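Local coordinates for twin-arginine translocation pathway signal protein (Burkholderia phytofirmans, PDB 2RJO) that binds beta-D-galactopyranose in the cleft between two lobes, and is probably a periplasmic sugar-binding protein serving transport or sensing, at residues I94-K99 / F146-A151; D117-G122 / A151-A156; E124-L129 / G200-N205. One frame throughout, in Å; residues are numbered along the deposited sequence.

Overall arrangement
All three contacts place a residue on one bound galactose in a two-lobed periplasmic binding protein, contact 3 only through Asn205 at the end of its strand segment. Contact 1, largely buried, bridges the cleft beside the sugar: a loop after strand 90-94 meets the start of helix 149-163 through an amide, a proline and an indole. Contact 2 packs that same helix backbone to backbone against helix 118-132 and is only partly buried. Contact 3 takes helix 118-132 further along and lays it on strand 198-203 in a buried, mostly apolar interior with one weak indole bond and a bridging water. Contacts 1 and 2 touch where Trp95 meets Arg154; contacts 2 and 3 join through Arg154 and Ala204.

Contact 1: residues I94-K99 / F146-A151; sequences IWNKPK and FSNVPA. With GAL (beta-D-galactopyranose), chain B.
The sugar-binding cleft of a periplasmic binding protein is bridged here by Trp95 and Asn96, on the loop that follows strand 90-94, meeting Asn148, Val149 and Pro150 at the start of helix 149-163, as expected of a closed, ligand-bound form. Galactose lies against both segments, so the interface between the lobes is also part of the pocket wall. The Trp95 indole presents one face to the sugar, with C4 of the galactose 3.8 Å above the ring plane and displaced toward its rim, consistent with the CH-pi stacking familiar from sugar sites. Its benzo part meets the proline ring obliquely, Trp95 CE3 lying 3.7 Å from Pro150 CB, while the indole NE1 is held by the hydroxyl of Tyr19.

Asn96 divides its amide between protein and ligand. With CG anti to its own carbonyl carbon (chi1 -53°), the side chain swings toward the helix, and OD1 takes a weak, bent hydrogen bond from Val149 N at 3.0 Å. That backbone N-H lies in the first turn of the helix, right after Asn148 at the N-cap position. The other end, ND2, donates to the Pro71 carbonyl and makes a weak bond to the sugar O6.

Beyond the pocket the contact becomes plain packing. Val149 sets CB 3.4 Å from the Trp95 carbonyl oxygen, and its CG2 branch lies beside Lys97 O. Pro150 has a share in both settings: CD sits 3.2 Å from Asn96 OD1, whereas CG reaches to 3.4 Å from O4 of the galactose.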
# COMPACT_ATOMS: atom_id res chain seq x y z
N ILE A 94 -0.22 0.33 9.04
CA ILE A 94 0.33 0.48 7.70
C ILE A 94 -0.58 1.38 6.86
O ILE A 94 -1.78 1.13 6.78
CB ILE A 94 0.43 -0.87 6.96
CG1 ILE A 94 1.11 -1.92 7.85
CG2 ILE A 94 1.23 -0.69 5.68
CD1 ILE A 94 2.57 -1.64 8.11
N TRP A 95 -0.01 2.41 6.25
CA TRP A 95 -0.76 3.30 5.36
C TRP A 95 -1.78 4.28 5.94
O TRP A 95 -1.58 5.49 5.88
CB TRP A 95 -1.48 2.48 4.28
CG TRP A 95 -0.59 1.84 3.22
CD1 TRP A 95 -0.58 0.52 2.86
CD2 TRP A 95 0.39 2.48 2.40
NE1 TRP A 95 0.35 0.31 1.87
CE2 TRP A 95 0.96 1.49 1.57
CE3 TRP A 95 0.85 3.80 2.29
CZ2 TRP A 95 1.97 1.78 0.64
CZ3 TRP A 95 1.86 4.08 1.36
CH2 TRP A 95 2.40 3.08 0.55
N ASN A 96 -2.88 3.76 6.49
CA ASN A 96 -3.96 4.61 6.98
C ASN A 96 -4.07 4.89 8.49
O ASN A 96 -4.06 3.97 9.31
CB ASN A 96 -5.32 4.06 6.50
CG ASN A 96 -5.37 3.84 5.00
OD1 ASN A 96 -5.19 4.77 4.22
ND2 ASN A 96 -5.63 2.61 4.59
N LYS A 97 -4.22 6.16 8.82
CA LYS A 97 -4.38 6.60 10.20
C LYS A 97 -4.62 8.10 10.22
O LYS A 97 -4.25 8.81 9.28
CB LYS A 97 -3.13 6.30 11.03
CG LYS A 97 -2.00 7.32 10.86
CD LYS A 97 -0.91 7.13 11.90
CE LYS A 97 0.14 8.23 11.82
NZ LYS A 97 -0.36 9.58 12.19
N PRO A 98 -5.26 8.61 11.29
CA PRO A 98 -5.53 10.05 11.39
C PRO A 98 -4.19 10.76 11.59
O PRO A 98 -3.25 10.18 12.11
CB PRO A 98 -6.42 10.15 12.62
CG PRO A 98 -7.06 8.78 12.73
CD PRO A 98 -5.91 7.88 12.39
N LYS A 99 -4.11 12.02 11.20
CA LYS A 99 -2.88 12.76 11.37
C LYS A 99 -2.49 12.83 12.85
O LYS A 99 -1.31 12.66 13.20
CB LYS A 99 -3.02 14.17 10.81
CG LYS A 99 -1.75 15.00 10.86
CD LYS A 99 -2.06 16.48 10.62
CE LYS A 99 -0.80 17.33 10.71
NZ LYS A 99 -0.09 17.13 12.02
N PHE A 146 -11.30 7.51 -1.27
CA PHE A 146 -11.22 8.93 -0.96
C PHE A 146 -10.45 9.31 0.31
O PHE A 146 -9.50 10.10 0.26
CB PHE A 146 -12.66 9.50 -0.91
CG PHE A 146 -12.76 10.85 -0.27
CD1 PHE A 146 -12.02 11.92 -0.76
CD2 PHE A 146 -13.61 11.05 0.82
CE1 PHE A 146 -12.12 13.20 -0.16
CE2 PHE A 146 -13.73 12.30 1.43
CZ PHE A 146 -12.98 13.38 0.94
N SER A 147 -10.86 8.76 1.45
CA SER A 147 -10.22 9.10 2.72
C SER A 147 -8.87 8.46 3.06
O SER A 147 -8.22 8.89 4.02
CB SER A 147 -11.21 8.83 3.86
OG SER A 147 -11.61 7.47 3.88
N ASN A 148 -8.44 7.44 2.31
CA ASN A 148 -7.15 6.77 2.57
C ASN A 148 -5.96 7.72 2.41
O ASN A 148 -5.89 8.48 1.44
CB ASN A 148 -6.98 5.58 1.62
CG ASN A 148 -7.70 4.33 2.10
OD1 ASN A 148 -8.68 4.41 2.83
ND2 ASN A 148 -7.22 3.17 1.66
N VAL A 149 -5.02 7.66 3.34
CA VAL A 149 -3.85 8.53 3.28
C VAL A 149 -3.03 8.36 2.00
O VAL A 149 -2.56 9.35 1.43
CB VAL A 149 -2.95 8.33 4.50
CG1 VAL A 149 -1.76 9.27 4.44
CG2 VAL A 149 -3.74 8.59 5.78
N PRO A 150 -2.82 7.12 1.53
CA PRO A 150 -2.02 7.00 0.30
C PRO A 150 -2.78 7.50 -0.93
O PRO A 150 -2.18 8.02 -1.86
CB PRO A 150 -1.67 5.50 0.25
CG PRO A 150 -2.81 4.85 0.97
CD PRO A 150 -3.05 5.79 2.14
N ALA A 151 -4.10 7.36 -0.91
CA ALA A 151 -4.92 7.83 -2.03
C ALA A 151 -4.82 9.34 -2.15
O ALA A 151 -4.72 9.90 -3.24
CB ALA A 151 -6.38 7.42 -1.82
C1 GAL B . -4.34 -1.08 -1.34
C2 GAL B . -3.35 -0.44 -2.33
C3 GAL B . -2.10 0.03 -1.54
C4 GAL B . -2.55 1.05 -0.48
C5 GAL B . -3.57 0.32 0.44
C6 GAL B . -4.04 1.30 1.50
O1 GAL B . -5.51 -1.51 -2.06
O2 GAL B . -2.95 -1.40 -3.30
O3 GAL B . -1.17 0.66 -2.42
O4 GAL B . -3.19 2.15 -1.13
O5 GAL B . -4.74 -0.12 -0.32
O6 GAL B . -4.96 0.62 2.34

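Contact 2: residues D117-G122 / A151-A156; sequences DGVAYG and AIERKA. With GAL (beta-D-galactopyranose), chain B.
Gly118 and Gly122 let two helices of the lobe come together backbone to backbone, the axes of segments 118-122 and 151-156 approaching to 6.5 Å at a crossing angle of -43°. The tight part is centred on Gly118. Its carbonyl oxygen lies 3.1 Å from Arg154 CA in a CA-H...O contact, and a second such contact runs the other way, from Val119 CA to Glu153 O at 3.3 Å. With hydrogen alone at Gly118 and Gly122, the backbones meet directly; Gly122 CA lies 3.9 Å from Arg154 O.

Toward the partly exposed side the packing is looser and mixed, an apolar touch beside a weak polar one. Val119 crosses the Glu153 side chain at about a right angle, and its CG2 branch also reaches Ala156 CB at 4.2 Å. Glu153 extends beyond CG back along the interface, so that OE1 accepts a weak bond of 3.4 Å from Gly118 N at the start of helix 118-132. The same helix end is capped by Asp117, whose OD1 takes the Ala120 N-H from above the carboxylate plane.

Arg154 turns the other way, into the cleft. Its chain runs extended from CG to NE, bringing both terminal nitrogens to the galactose O3, NH1 at 2.9 Å and NH2 at 3.0 Å, with that oxygen at the edge of the guanidinium and in its plane. Trp95 makes a cation-pi contact with the group. Helix 149-163 thus supplies the arginine, helix 118-132 packs against it at Gly118, and strand 198-203 ends nearby, leading to Ala204, whose carbonyl accepts from NH1; Trp202 of that strand lies against Arg154 O.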
# COMPACT_ATOMS: atom_id res chain seq x y z
N ASP A 117 6.13 7.93 1.11
CA ASP A 117 5.81 9.27 0.64
C ASP A 117 4.98 9.21 -0.65
O ASP A 117 5.54 9.23 -1.75
CB ASP A 117 7.11 10.03 0.39
CG ASP A 117 6.88 11.46 -0.03
OD1 ASP A 117 5.75 11.80 -0.44
OD2 ASP A 117 7.85 12.25 0.05
N GLY A 118 3.66 9.15 -0.51
CA GLY A 118 2.79 9.07 -1.67
C GLY A 118 2.82 10.29 -2.59
O GLY A 118 2.53 10.17 -3.79
N VAL A 119 3.16 11.45 -2.04
CA VAL A 119 3.22 12.66 -2.85
C VAL A 119 4.41 12.60 -3.79
O VAL A 119 4.31 12.96 -4.96
CB VAL A 119 3.37 13.93 -1.96
CG1 VAL A 119 3.28 15.19 -2.83
CG2 VAL A 119 2.29 13.94 -0.89
N ALA A 120 5.54 12.12 -3.27
CA ALA A 120 6.75 12.01 -4.07
C ALA A 120 6.60 10.95 -5.16
O ALA A 120 6.79 11.24 -6.35
CB ALA A 120 7.93 11.68 -3.18
N TYR A 121 6.27 9.73 -4.77
CA TYR A 121 6.11 8.65 -5.72
C TYR A 121 4.98 8.87 -6.71
O TYR A 121 5.09 8.47 -7.86
CB TYR A 121 5.93 7.33 -4.98
CG TYR A 121 7.17 6.91 -4.25
CD1 TYR A 121 8.33 6.55 -4.94
CD2 TYR A 121 7.21 6.90 -2.86
CE1 TYR A 121 9.50 6.20 -4.27
CE2 TYR A 121 8.37 6.55 -2.18
CZ TYR A 121 9.51 6.20 -2.88
OH TYR A 121 10.65 5.84 -2.19
N GLY A 122 3.90 9.50 -6.27
CA GLY A 122 2.79 9.76 -7.17
C GLY A 122 3.25 10.72 -8.25
O GLY A 122 2.89 10.58 -9.43
N ALA A 151 -4.10 7.36 -0.91
CA ALA A 151 -4.92 7.83 -2.03
C ALA A 151 -4.82 9.34 -2.15
O ALA A 151 -4.72 9.90 -3.24
CB ALA A 151 -6.38 7.42 -1.82
N ILE A 152 -4.84 10.01 -1.00
CA ILE A 152 -4.76 11.45 -0.91
C ILE A 152 -3.37 11.95 -1.31
O ILE A 152 -3.24 12.92 -2.07
CB ILE A 152 -5.08 11.93 0.54
CG1 ILE A 152 -6.53 11.63 0.88
CG2 ILE A 152 -4.77 13.40 0.71
CD1 ILE A 152 -6.88 11.91 2.34
N GLU A 153 -2.34 11.29 -0.81
CA GLU A 153 -0.98 11.69 -1.12
C GLU A 153 -0.58 11.45 -2.57
O GLU A 153 -0.04 12.33 -3.21
CB GLU A 153 0.01 10.99 -0.18
CG GLU A 153 -0.33 11.16 1.29
CD GLU A 153 0.80 10.75 2.22
OE1 GLU A 153 1.46 9.72 1.96
OE2 GLU A 153 1.01 11.47 3.22
N ARG A 154 -0.87 10.26 -3.10
CA ARG A 154 -0.53 9.94 -4.49
C ARG A 154 -1.24 10.89 -5.46
O ARG A 154 -0.67 11.34 -6.45
CB ARG A 154 -0.90 8.48 -4.79
CG ARG A 154 -0.15 7.49 -3.91
CD ARG A 154 -0.66 6.05 -4.02
NE ARG A 154 -0.05 5.21 -2.99
CZ ARG A 154 -0.30 3.91 -2.83
NH1 ARG A 154 -1.15 3.27 -3.62
NH2 ARG A 154 0.31 3.25 -1.85
N LYS A 155 -2.50 11.20 -5.15
CA LYS A 155 -3.28 12.11 -5.96
C LYS A 155 -2.63 13.48 -5.88
O LYS A 155 -2.64 14.25 -6.85
CB LYS A 155 -4.71 12.21 -5.44
CG LYS A 155 -5.56 13.19 -6.22
CD LYS A 155 -6.91 13.37 -5.57
CE LYS A 155 -7.80 14.27 -6.42
NZ LYS A 155 -9.04 14.62 -5.69
N ALA A 156 -2.07 13.79 -4.72
CA ALA A 156 -1.41 15.06 -4.52
C ALA A 156 -0.15 15.06 -5.38
O ALA A 156 0.24 16.09 -5.94
CB ALA A 156 -1.06 15.25 -3.04
C1 GAL B . -4.34 -1.08 -1.34
C2 GAL B . -3.35 -0.44 -2.33
C3 GAL B . -2.10 0.03 -1.54
C4 GAL B . -2.55 1.05 -0.48
C5 GAL B . -3.57 0.32 0.44
C6 GAL B . -4.04 1.30 1.50
O1 GAL B . -5.51 -1.51 -2.06
O2 GAL B . -2.95 -1.40 -3.30
O3 GAL B . -1.17 0.66 -2.42
O4 GAL B . -3.19 2.15 -1.13
O5 GAL B . -4.74 -0.12 -0.32
O6 GAL B . -4.96 0.62 2.34

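Contact 3: residues E124-L129 / G200-N205; sequences ETATQL and GVWAAN. With GAL (beta-D-galactopyranose), chain B.
Helix segment 124-129 runs antiparallel to strand 200-203, at 172° between their directions and 9.1 Å between their axes, as a helix laid on the parallel sheet of an alpha/beta lobe of the periplasmic binding protein fold. Trp202 provides the largest share of the strand's surface here. It points toward the helix, and with CG anti to the backbone N (chi1 -178°) the pyrrole part of its ring comes beside Thr125 and Ala126, which meet it obliquely. Ala126 CB lies 3.8 Å from Trp202 CD1.

The indole nitrogen finds its partners along the helix: NE1 donates a weak, bent bond to Thr125 OG1 at 3.1 Å and another weak one to the Gly122 carbonyl. Thr125 crosses the ring at about a right angle and uses its hydroxyl again, donating to a water that in turn donates to Ala203 O. This water ties helix to strand and sits over one face of the indole, toward its rim. A turn further along, Leu129 lies against the strand: its CD2 branch packs 3.8 Å from Trp202 CB and near the Val201 carbonyl oxygen. Leu158 of helix 149-163 touches both Ala126 and Trp202, so the two helices share this patch of sheet.

Past the end of the strand the chain enters the pocket. Asn205 caps helix 206-218 through OD1, which accepts from Met208 N, and its ND2 turns to the sugar, donating to O2 of the galactose at 3.1 Å with an N-H...O angle of 160°.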
# COMPACT_ATOMS: atom_id res chain seq x y z
N GLU A 124 6.24 10.93 -9.13
CA GLU A 124 7.25 10.19 -9.89
C GLU A 124 6.64 9.41 -11.05
O GLU A 124 7.12 9.51 -12.18
CB GLU A 124 8.00 9.21 -8.98
CG GLU A 124 9.46 9.58 -8.78
CD GLU A 124 10.37 8.36 -8.71
OE1 GLU A 124 10.15 7.48 -7.86
OE2 GLU A 124 11.32 8.29 -9.52
N THR A 125 5.59 8.64 -10.77
CA THR A 125 4.93 7.85 -11.80
C THR A 125 4.23 8.76 -12.81
O THR A 125 4.18 8.46 -14.01
CB THR A 125 3.90 6.85 -11.20
OG1 THR A 125 2.79 7.57 -10.65
CG2 THR A 125 4.55 6.02 -10.11
N ALA A 126 3.69 9.87 -12.32
CA ALA A 126 3.00 10.83 -13.17
C ALA A 126 4.00 11.52 -14.09
O ALA A 126 3.69 11.80 -15.26
CB ALA A 126 2.29 11.86 -12.31
N THR A 127 5.18 11.81 -13.57
CA THR A 127 6.20 12.48 -14.38
C THR A 127 6.67 11.55 -15.50
O THR A 127 6.86 11.98 -16.63
CB THR A 127 7.40 12.90 -13.53
OG1 THR A 127 7.01 13.98 -12.67
CG2 THR A 127 8.56 13.35 -14.40
N GLN A 128 6.84 10.28 -15.17
CA GLN A 128 7.28 9.30 -16.16
C GLN A 128 6.21 9.14 -17.23
O GLN A 128 6.53 9.01 -18.41
CB GLN A 128 7.54 7.94 -15.50
CG GLN A 128 7.87 6.84 -16.49
CD GLN A 128 9.18 7.09 -17.24
OE1 GLN A 128 10.27 6.98 -16.67
NE2 GLN A 128 9.07 7.45 -18.52
N LEU A 129 4.95 9.13 -16.80
CA LEU A 129 3.83 8.99 -17.72
C LEU A 129 3.77 10.17 -18.69
O LEU A 129 3.59 9.98 -19.90
CB LEU A 129 2.52 8.91 -16.92
CG LEU A 129 1.23 8.91 -17.75
CD1 LEU A 129 1.13 7.60 -18.53
CD2 LEU A 129 0.03 9.08 -16.83
N GLY A 200 -3.06 9.01 -22.30
CA GLY A 200 -2.41 8.35 -21.18
C GLY A 200 -3.35 8.06 -20.03
O GLY A 200 -4.47 8.60 -19.98
N VAL A 201 -2.90 7.22 -19.11
CA VAL A 201 -3.69 6.83 -17.94
C VAL A 201 -2.82 6.69 -16.70
O VAL A 201 -1.81 6.00 -16.73
CB VAL A 201 -4.39 5.48 -18.17
CG1 VAL A 201 -5.33 5.18 -17.00
CG2 VAL A 201 -5.14 5.47 -19.50
N TRP A 202 -3.22 7.36 -15.62
CA TRP A 202 -2.52 7.31 -14.33
C TRP A 202 -3.43 6.58 -13.35
O TRP A 202 -4.62 6.91 -13.24
CB TRP A 202 -2.27 8.73 -13.81
CG TRP A 202 -1.51 8.83 -12.49
CD1 TRP A 202 -0.16 8.97 -12.33
CD2 TRP A 202 -2.07 8.88 -11.16
NE1 TRP A 202 0.16 9.11 -11.00
CE2 TRP A 202 -0.99 9.05 -10.26
CE3 TRP A 202 -3.37 8.78 -10.64
CZ2 TRP A 202 -1.18 9.15 -8.87
CZ3 TRP A 202 -3.55 8.88 -9.26
CH2 TRP A 202 -2.46 9.06 -8.39
N ALA A 203 -2.89 5.59 -12.64
CA ALA A 203 -3.66 4.83 -11.66
C ALA A 203 -2.98 4.89 -10.28
O ALA A 203 -1.75 4.76 -10.18
CB ALA A 203 -3.81 3.38 -12.10
N ALA A 204 -3.77 5.10 -9.23
CA ALA A 204 -3.24 5.20 -7.87
C ALA A 204 -2.61 3.90 -7.33
O ALA A 204 -1.94 3.93 -6.31
CB ALA A 204 -4.32 5.71 -6.92
N ASN A 205 -2.86 2.77 -7.99
CA ASN A 205 -2.26 1.49 -7.59
C ASN A 205 -2.28 0.53 -8.79
O ASN A 205 -2.91 0.83 -9.80
CB ASN A 205 -2.97 0.89 -6.36
CG ASN A 205 -4.25 0.14 -6.70
OD1 ASN A 205 -4.99 0.53 -7.59
ND2 ASN A 205 -4.52 -0.93 -5.96
C1 GAL B . -4.34 -1.08 -1.34
C2 GAL B . -3.35 -0.44 -2.33
C3 GAL B . -2.10 0.03 -1.54
C4 GAL B . -2.55 1.05 -0.48
C5 GAL B . -3.57 0.32 0.44
C6 GAL B . -4.04 1.30 1.50
O1 GAL B . -5.51 -1.51 -2.06
O2 GAL B . -2.95 -1.40 -3.30
O3 GAL B . -1.17 0.66 -2.42
O4 GAL B . -3.19 2.15 -1.13
O5 GAL B . -4.74 -0.12 -0.32
O6 GAL B . -4.96 0.62 2.34
O HOH W 1 0.71 5.67 -11.22